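Local coordinates for protein thioredoxin Reductase (Burkholderia cenocepacia, PDB 4F82) that probably acts as a thiol-dependent peroxidase of the Prx5 type, reducing hydrogen peroxide and organic hydroperoxides, at residues Gly47-Ala58 against Gly82-Asn92; Ile137-Val145 against Ala155-Ser165. All coordinates share one frame; numbering follows the deposited sequence.

How the contacts relate
Both contacts lie in the central sheet of a thioredoxin-fold peroxiredoxin and follow one another along the chain without crossing. Strand 49-55 comes first; the chain then runs through helix 61-80 and returns as strand 85-90, so contact 1 closes a beta-alpha-beta crossover deep in the core. Much later, strand 137-147 turns back into strand 150-156, and contact 2 closes that hairpin where its strands part and holds the loop after strand 150-156 against Arg141 to Ala143. The two meet because strand 137-147 is the antiparallel neighbour of strand 49-55: Met144 N lies 2.8 Å from Ile52 O, probably hydrogen-bonded. Leu55 of contact 1 and Arg141 of contact 2 both approach Cys63, the predicted peroxidatic cysteine.

Contact 1: Gly47-Ala58 against Gly82-Asn92; sequences GKRVVIFGLPGA and GIDEIWCVSVN
Strands 49-55 and 85-90 run parallel, their axes 4.6 Å apart at closest approach and inclined by 24°, as the first and last elements of a beta-alpha-beta crossover through helix 61-80. Backbone bonds alternate in parallel register: Val51 N to Glu85 O, Trp87 N to Val51 O, Phe53 N to Trp87 O, Val89 N to Phe53 O and Leu55 N to Val89 O. At the leading end a side chain joins in, Asp84 OD2 taking Arg49 N at 2.7 Å while Asp84 N returns a bond to Arg49 O.

On the face carrying Val50, Ile52, Glu85, Trp87 and Val89, Val50 CG1 sits 3.7 Å from the centroid of the five-membered indole ring, only 8° off its normal. The indole is anchored at its edge: Trp87 NE1 gives an in-plane bond to the anti lone pair of Glu85 OE2, which Arg111 also engages. Glu85 OE1 faces Lys48 NZ in a salt bridge of 2.8 Å, met from above the carboxylate plane; Gln44 O holds the same ammonium. Ile52 CG2 and Val89 CG2 pack tightly at 3.5 Å.

Across the sheet, Phe53 CG stands between its backbone N and carbonyl carbon (chi1 67°), which lays the ring over Cys88 CA, with Ile86 CG2 at its edge. Cys88 SG approaches the ring obliquely, and Tyr71 of the crossover helix stacks on the Phe53 ring.

Beyond the strands, Asn92 OD1 accepts from two donors: Ser90 OG, and Ala58 N at 2.8 Å from above the amide plane.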
# COMPACT_ATOMS: atom_id res chain seq x y z
N GLY A 47 -29.56 -3.86 2.49
CA GLY A 47 -30.47 -3.43 3.53
C GLY A 47 -29.95 -2.31 4.41
O GLY A 47 -30.52 -2.07 5.49
N LYS A 48 -28.89 -1.63 3.96
CA LYS A 48 -28.29 -0.53 4.71
C LYS A 48 -28.25 0.76 3.93
O LYS A 48 -28.36 0.77 2.68
CB LYS A 48 -26.84 -0.87 5.05
CG LYS A 48 -26.67 -2.22 5.66
CD LYS A 48 -25.21 -2.41 6.02
CE LYS A 48 -24.97 -3.74 6.73
NZ LYS A 48 -23.51 -4.14 6.67
N ARG A 49 -28.09 1.86 4.66
CA ARG A 49 -27.80 3.13 4.03
C ARG A 49 -26.33 3.46 4.38
O ARG A 49 -25.99 3.59 5.56
CB ARG A 49 -28.80 4.15 4.56
CG ARG A 49 -28.70 5.48 3.92
CD ARG A 49 -29.97 6.29 4.20
NE ARG A 49 -29.71 7.68 3.87
CZ ARG A 49 -29.86 8.18 2.65
NH1 ARG A 49 -30.31 7.39 1.66
NH2 ARG A 49 -29.59 9.46 2.41
N VAL A 50 -25.47 3.54 3.35
CA VAL A 50 -24.00 3.54 3.52
C VAL A 50 -23.35 4.73 2.81
O VAL A 50 -23.62 4.98 1.64
CB VAL A 50 -23.41 2.25 2.91
CG1 VAL A 50 -21.85 2.22 3.00
CG2 VAL A 50 -24.00 1.03 3.58
N VAL A 51 -22.50 5.48 3.50
CA VAL A 51 -21.65 6.44 2.83
C VAL A 51 -20.33 5.78 2.52
O VAL A 51 -19.69 5.23 3.42
CB VAL A 51 -21.34 7.69 3.73
CG1 VAL A 51 -20.26 8.58 3.07
CG2 VAL A 51 -22.62 8.51 4.04
N ILE A 52 -19.91 5.82 1.25
CA ILE A 52 -18.58 5.34 0.88
C ILE A 52 -17.76 6.49 0.36
O ILE A 52 -18.19 7.17 -0.59
CB ILE A 52 -18.66 4.29 -0.24
CG1 ILE A 52 -19.55 3.11 0.19
CG2 ILE A 52 -17.28 3.77 -0.58
CD1 ILE A 52 -19.85 2.10 -0.98
N PHE A 53 -16.59 6.75 0.98
CA PHE A 53 -15.68 7.73 0.38
C PHE A 53 -14.39 6.98 0.01
O PHE A 53 -13.87 6.17 0.79
CB PHE A 53 -15.46 8.98 1.27
CG PHE A 53 -14.72 8.71 2.56
CD1 PHE A 53 -13.34 8.98 2.68
CD2 PHE A 53 -15.38 8.18 3.65
CE1 PHE A 53 -12.65 8.74 3.89
CE2 PHE A 53 -14.68 7.92 4.87
CZ PHE A 53 -13.32 8.20 4.98
N GLY A 54 -13.96 7.16 -1.24
CA GLY A 54 -12.75 6.54 -1.72
C GLY A 54 -11.69 7.63 -1.79
O GLY A 54 -11.98 8.81 -1.99
N LEU A 55 -10.44 7.22 -1.64
CA LEU A 55 -9.34 8.21 -1.69
C LEU A 55 -8.09 7.48 -2.22
O LEU A 55 -8.07 6.25 -2.28
CB LEU A 55 -9.14 8.82 -0.28
CG LEU A 55 -9.17 7.96 0.98
CD1 LEU A 55 -7.95 6.98 1.07
CD2 LEU A 55 -9.22 8.84 2.22
N PRO A 56 -7.06 8.24 -2.62
CA PRO A 56 -5.90 7.67 -3.31
C PRO A 56 -4.94 6.77 -2.51
O PRO A 56 -4.33 5.89 -3.12
CB PRO A 56 -5.14 8.91 -3.81
CG PRO A 56 -6.20 9.95 -3.97
CD PRO A 56 -7.12 9.71 -2.79
N GLY A 57 -4.77 7.00 -1.21
CA GLY A 57 -3.89 6.11 -0.48
C GLY A 57 -3.80 6.29 1.02
O GLY A 57 -3.73 7.43 1.53
N ALA A 58 -3.75 5.16 1.73
CA ALA A 58 -3.47 5.19 3.17
C ALA A 58 -2.14 5.91 3.43
O ALA A 58 -1.20 5.84 2.61
CB ALA A 58 -3.44 3.77 3.75
N GLY A 82 -29.40 8.89 9.78
CA GLY A 82 -29.85 7.63 9.21
C GLY A 82 -28.84 6.82 8.41
O GLY A 82 -29.19 5.78 7.81
N ILE A 83 -27.59 7.26 8.39
CA ILE A 83 -26.55 6.45 7.75
C ILE A 83 -26.15 5.30 8.66
O ILE A 83 -25.80 5.52 9.83
CB ILE A 83 -25.27 7.32 7.40
CG1 ILE A 83 -25.64 8.46 6.43
CG2 ILE A 83 -24.09 6.42 6.91
CD1 ILE A 83 -26.14 8.00 5.03
N ASP A 84 -26.15 4.09 8.12
CA ASP A 84 -25.86 2.89 8.92
C ASP A 84 -24.38 2.64 9.06
O ASP A 84 -23.92 2.28 10.16
CB ASP A 84 -26.49 1.67 8.26
CG ASP A 84 -27.99 1.69 8.35
OD1 ASP A 84 -28.49 1.93 9.47
OD2 ASP A 84 -28.67 1.47 7.31
N GLU A 85 -23.66 2.81 7.95
CA GLU A 85 -22.20 2.65 7.92
C GLU A 85 -21.47 3.70 7.11
O GLU A 85 -21.98 4.19 6.08
CB GLU A 85 -21.79 1.27 7.42
CG GLU A 85 -22.38 0.14 8.29
CD GLU A 85 -21.99 -1.24 7.82
OE1 GLU A 85 -22.51 -2.22 8.40
OE2 GLU A 85 -21.18 -1.38 6.86
N ILE A 86 -20.25 4.00 7.55
CA ILE A 86 -19.36 4.86 6.75
C ILE A 86 -18.13 4.04 6.38
O ILE A 86 -17.42 3.54 7.26
CB ILE A 86 -18.90 6.09 7.54
CG1 ILE A 86 -20.08 6.98 7.95
CG2 ILE A 86 -17.96 6.93 6.70
CD1 ILE A 86 -19.75 7.90 9.20
N TRP A 87 -17.87 3.87 5.09
CA TRP A 87 -16.67 3.15 4.67
C TRP A 87 -15.63 4.08 4.06
O TRP A 87 -15.96 5.00 3.32
CB TRP A 87 -17.01 2.15 3.58
CG TRP A 87 -18.04 1.10 3.89
CD1 TRP A 87 -18.78 0.91 5.04
CD2 TRP A 87 -18.46 0.12 2.97
NE1 TRP A 87 -19.63 -0.19 4.88
CE2 TRP A 87 -19.46 -0.67 3.60
CE3 TRP A 87 -18.07 -0.18 1.64
CZ2 TRP A 87 -20.05 -1.77 2.96
CZ3 TRP A 87 -18.68 -1.26 1.00
CH2 TRP A 87 -19.66 -2.05 1.67
N CYS A 88 -14.38 3.85 4.37
CA CYS A 88 -13.29 4.46 3.61
C CYS A 88 -12.73 3.41 2.64
O CYS A 88 -12.20 2.37 3.07
CB CYS A 88 -12.19 4.95 4.54
SG CYS A 88 -10.71 5.56 3.64
N VAL A 89 -12.83 3.66 1.34
CA VAL A 89 -12.29 2.70 0.39
C VAL A 89 -10.96 3.19 -0.19
O VAL A 89 -10.83 4.36 -0.56
CB VAL A 89 -13.27 2.45 -0.75
CG1 VAL A 89 -12.60 1.67 -1.87
CG2 VAL A 89 -14.50 1.68 -0.23
N SER A 90 -9.94 2.34 -0.23
CA SER A 90 -8.70 2.76 -0.86
C SER A 90 -8.07 1.57 -1.53
O SER A 90 -8.32 0.42 -1.12
CB SER A 90 -7.71 3.35 0.18
OG SER A 90 -6.51 3.85 -0.45
N VAL A 91 -7.23 1.85 -2.52
CA VAL A 91 -6.49 0.79 -3.19
C VAL A 91 -5.22 0.56 -2.40
O VAL A 91 -4.14 1.13 -2.69
CB VAL A 91 -6.19 1.10 -4.69
CG1 VAL A 91 -5.48 -0.11 -5.36
CG2 VAL A 91 -7.49 1.35 -5.41
N ASN A 92 -5.40 -0.19 -1.33
CA ASN A 92 -4.37 -0.59 -0.38
C ASN A 92 -4.85 -1.92 0.16
O ASN A 92 -6.07 -2.17 0.20
CB ASN A 92 -4.34 0.38 0.81
CG ASN A 92 -3.60 1.70 0.51
OD1 ASN A 92 -4.24 2.75 0.37
ND2 ASN A 92 -2.26 1.64 0.44
O HOH W 1 -31.03 0.13 7.65
O HOH W 2 -6.75 4.47 -3.67
O HOH W 3 -0.98 4.35 0.22

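Contact 2: Ile137-Val145 against Ala155-Ser165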
# COMPACT_ATOMS: atom_id res chain seq x y z
N ILE A 137 -1.61 2.49 -9.98
CA ILE A 137 -3.05 2.70 -10.16
C ILE A 137 -3.75 2.74 -8.81
O ILE A 137 -3.61 1.82 -8.00
CB ILE A 137 -3.66 1.58 -11.04
CG1 ILE A 137 -2.88 1.45 -12.38
CG2 ILE A 137 -5.16 1.82 -11.29
CD1 ILE A 137 -2.67 2.75 -13.19
N ARG A 138 -4.53 3.79 -8.58
CA ARG A 138 -5.18 4.04 -7.29
C ARG A 138 -6.61 4.56 -7.52
O ARG A 138 -7.09 4.65 -8.67
CB ARG A 138 -4.37 5.10 -6.51
CG ARG A 138 -2.94 4.68 -6.11
CD ARG A 138 -2.97 3.45 -5.17
NE ARG A 138 -1.62 3.12 -4.70
CZ ARG A 138 -1.17 3.43 -3.49
NH1 ARG A 138 -1.97 4.09 -2.65
NH2 ARG A 138 0.07 3.09 -3.12
N SER A 139 -7.30 4.94 -6.45
CA SER A 139 -8.66 5.48 -6.63
C SER A 139 -8.67 7.00 -6.81
O SER A 139 -7.82 7.70 -6.24
CB SER A 139 -9.53 5.12 -5.41
OG SER A 139 -10.89 5.52 -5.62
N LEU A 140 -9.61 7.53 -7.59
CA LEU A 140 -9.96 8.95 -7.51
C LEU A 140 -10.47 9.19 -6.11
O LEU A 140 -10.91 8.21 -5.41
CB LEU A 140 -11.06 9.33 -8.54
CG LEU A 140 -10.58 9.33 -9.99
CD1 LEU A 140 -11.75 9.40 -10.95
CD2 LEU A 140 -9.61 10.51 -10.23
N ARG A 141 -10.49 10.45 -5.71
CA ARG A 141 -11.14 10.82 -4.45
C ARG A 141 -12.65 11.08 -4.69
O ARG A 141 -13.01 11.87 -5.57
CB ARG A 141 -10.48 12.06 -3.84
CG ARG A 141 -10.81 12.25 -2.33
CD ARG A 141 -10.24 13.58 -1.78
NE ARG A 141 -8.79 13.63 -1.94
CZ ARG A 141 -7.89 13.09 -1.10
NH1 ARG A 141 -8.29 12.41 -0.02
NH2 ARG A 141 -6.60 13.21 -1.37
N TYR A 142 -13.53 10.41 -3.93
CA TYR A 142 -14.97 10.65 -4.10
C TYR A 142 -15.78 10.36 -2.85
O TYR A 142 -15.31 9.75 -1.90
CB TYR A 142 -15.51 9.77 -5.24
CG TYR A 142 -15.40 8.30 -4.89
CD1 TYR A 142 -16.43 7.64 -4.22
CD2 TYR A 142 -14.26 7.59 -5.22
CE1 TYR A 142 -16.31 6.28 -3.88
CE2 TYR A 142 -14.13 6.23 -4.89
CZ TYR A 142 -15.16 5.60 -4.22
OH TYR A 142 -15.00 4.27 -3.93
N ALA A 143 -17.05 10.76 -2.86
CA ALA A 143 -17.95 10.18 -1.88
C ALA A 143 -19.28 9.87 -2.53
O ALA A 143 -19.76 10.64 -3.40
CB ALA A 143 -18.13 11.09 -0.61
N MET A 144 -19.87 8.74 -2.15
CA MET A 144 -21.21 8.39 -2.59
C MET A 144 -22.07 7.86 -1.46
O MET A 144 -21.57 7.30 -0.47
CB MET A 144 -21.15 7.36 -3.73
CG MET A 144 -20.35 6.11 -3.41
SD MET A 144 -20.18 5.12 -4.92
CE MET A 144 -19.17 3.78 -4.28
N VAL A 145 -23.38 8.06 -1.59
CA VAL A 145 -24.33 7.54 -0.63
C VAL A 145 -25.16 6.48 -1.38
O VAL A 145 -25.63 6.69 -2.52
CB VAL A 145 -25.24 8.66 -0.07
CG1 VAL A 145 -26.25 8.07 0.86
CG2 VAL A 145 -24.35 9.75 0.65
N ALA A 155 -20.21 12.21 -5.66
CA ALA A 155 -19.38 13.42 -5.72
C ALA A 155 -17.97 13.03 -6.02
O ALA A 155 -17.22 12.68 -5.10
CB ALA A 155 -19.38 14.16 -4.38
N VAL A 156 -17.55 13.15 -7.28
CA VAL A 156 -16.21 12.71 -7.64
C VAL A 156 -15.32 13.94 -7.80
O VAL A 156 -15.71 14.93 -8.44
CB VAL A 156 -16.23 11.90 -8.96
CG1 VAL A 156 -14.83 11.44 -9.33
CG2 VAL A 156 -17.17 10.71 -8.84
N GLU A 157 -14.13 13.90 -7.20
CA GLU A 157 -13.22 15.05 -7.32
C GLU A 157 -12.47 15.05 -8.62
O GLU A 157 -12.03 14.02 -9.10
CB GLU A 157 -12.20 15.09 -6.18
CG GLU A 157 -12.83 14.98 -4.77
CD GLU A 157 -13.22 16.34 -4.17
OE1 GLU A 157 -13.07 17.40 -4.84
OE2 GLU A 157 -13.65 16.37 -2.98
N ALA A 158 -12.30 16.25 -9.17
CA ALA A 158 -11.28 16.43 -10.19
C ALA A 158 -9.93 16.04 -9.56
O ALA A 158 -9.76 16.15 -8.35
CB ALA A 158 -11.25 17.87 -10.64
N PRO A 159 -8.97 15.58 -10.39
CA PRO A 159 -7.70 15.14 -9.81
C PRO A 159 -7.03 16.24 -8.98
O PRO A 159 -7.01 17.43 -9.37
CB PRO A 159 -6.86 14.78 -11.04
CG PRO A 159 -7.88 14.29 -12.05
CD PRO A 159 -9.07 15.24 -11.82
N GLY A 160 -6.56 15.84 -7.80
CA GLY A 160 -5.86 16.75 -6.90
C GLY A 160 -6.76 17.73 -6.17
O GLY A 160 -6.26 18.56 -5.41
N LYS A 161 -8.07 17.65 -6.39
CA LYS A 161 -9.01 18.49 -5.68
C LYS A 161 -9.73 17.77 -4.51
O LYS A 161 -9.83 16.53 -4.47
CB LYS A 161 -10.03 19.10 -6.67
CG LYS A 161 -9.38 19.86 -7.84
CD LYS A 161 -8.40 20.90 -7.37
CE LYS A 161 -8.16 21.97 -8.48
NZ LYS A 161 -7.53 23.19 -7.93
N PHE A 162 -10.21 18.58 -3.55
CA PHE A 162 -10.90 18.13 -2.34
C PHE A 162 -11.96 19.17 -1.93
O PHE A 162 -11.87 19.83 -0.87
CB PHE A 162 -9.88 17.87 -1.21
CG PHE A 162 -10.50 17.33 0.06
CD1 PHE A 162 -11.43 16.29 0.01
CD2 PHE A 162 -10.12 17.83 1.30
CE1 PHE A 162 -11.98 15.75 1.19
CE2 PHE A 162 -10.66 17.30 2.47
CZ PHE A 162 -11.59 16.25 2.42
N GLU A 163 -12.96 19.33 -2.78
CA GLU A 163 -13.99 20.34 -2.56
C GLU A 163 -15.40 19.74 -2.42
O GLU A 163 -16.33 20.45 -2.02
CB GLU A 163 -13.95 21.40 -3.68
N VAL A 164 -15.57 18.44 -2.70
CA VAL A 164 -16.95 17.87 -2.66
C VAL A 164 -17.12 16.53 -1.92
O VAL A 164 -18.28 16.08 -1.69
CB VAL A 164 -17.53 17.72 -4.10
CG1 VAL A 164 -17.60 19.09 -4.82
CG2 VAL A 164 -16.67 16.70 -4.94
N SER A 165 -16.00 15.86 -1.58
CA SER A 165 -16.07 14.49 -0.99
C SER A 165 -15.83 14.49 0.50
O SER A 165 -15.81 13.43 1.13
CB SER A 165 -15.04 13.56 -1.65
OG SER A 165 -13.70 14.10 -1.49
O HOH W 4 -9.91 12.58 -7.44
O HOH W 5 -8.04 14.89 -4.40
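Glu157 OE2 is gripped by three donors of its own loop, Ser165 OG at 2.7 Å on the anti lone pair, Val164 N from the syn side and Ser165 N from above the carboxylate plane, while OE1 takes Glu163 N at 2.8 Å. The chain bends at chi2 (-89°), folding the carboxylate back over the loop; its CG meanwhile rests 3.9 Å from Arg141 CB across the contact. The carboxylate thus fastens residues 163-165 to the start of the loop, and its aliphatic part packs on Arg141.

The beta hairpin supplies the backbone framework. Ala143 and Ala155 form an antiparallel hydrogen-bonded pair, and the next pair, Tyr142 with Val156, is non-hydrogen-bonded. Past it, Glu157 N reaches Arg141 O at 2.8 Å. Water 4 continues the link, accepting from Arg141 N and donating to Glu157 O.

Apolar packing is modest: Leu140 CD1 meets Val156 CG1 at 4.0 Å, and Val156 CG2 approaches Tyr142 CB. Ser165 CB lies against the peptide carbon Tyr142 C at 3.5 Å.

Arg141 crosses Phe162 obliquely, its CD 3.5 Å from the ring atom CD1, with guanidinium and ring planes 58° apart; any cation-pi attraction is long and weak. A bend at chi3 (-59°) turns the guanidinium out of line with the extended first part of the chain. Water 5, at the guanidinium edge, accepts from Arg141 NE, and NH1 bonds to His67 ND1.

The Arg141 side chain also touches Cys63, the predicted sulfenic acid-forming residue, consistent with the arginine found beside the peroxidatic cysteine in peroxiredoxins. The loop tied together by Glu157 probably helps to place Arg141, since Phe162 CD1 and Ser165 OG both touch its CD.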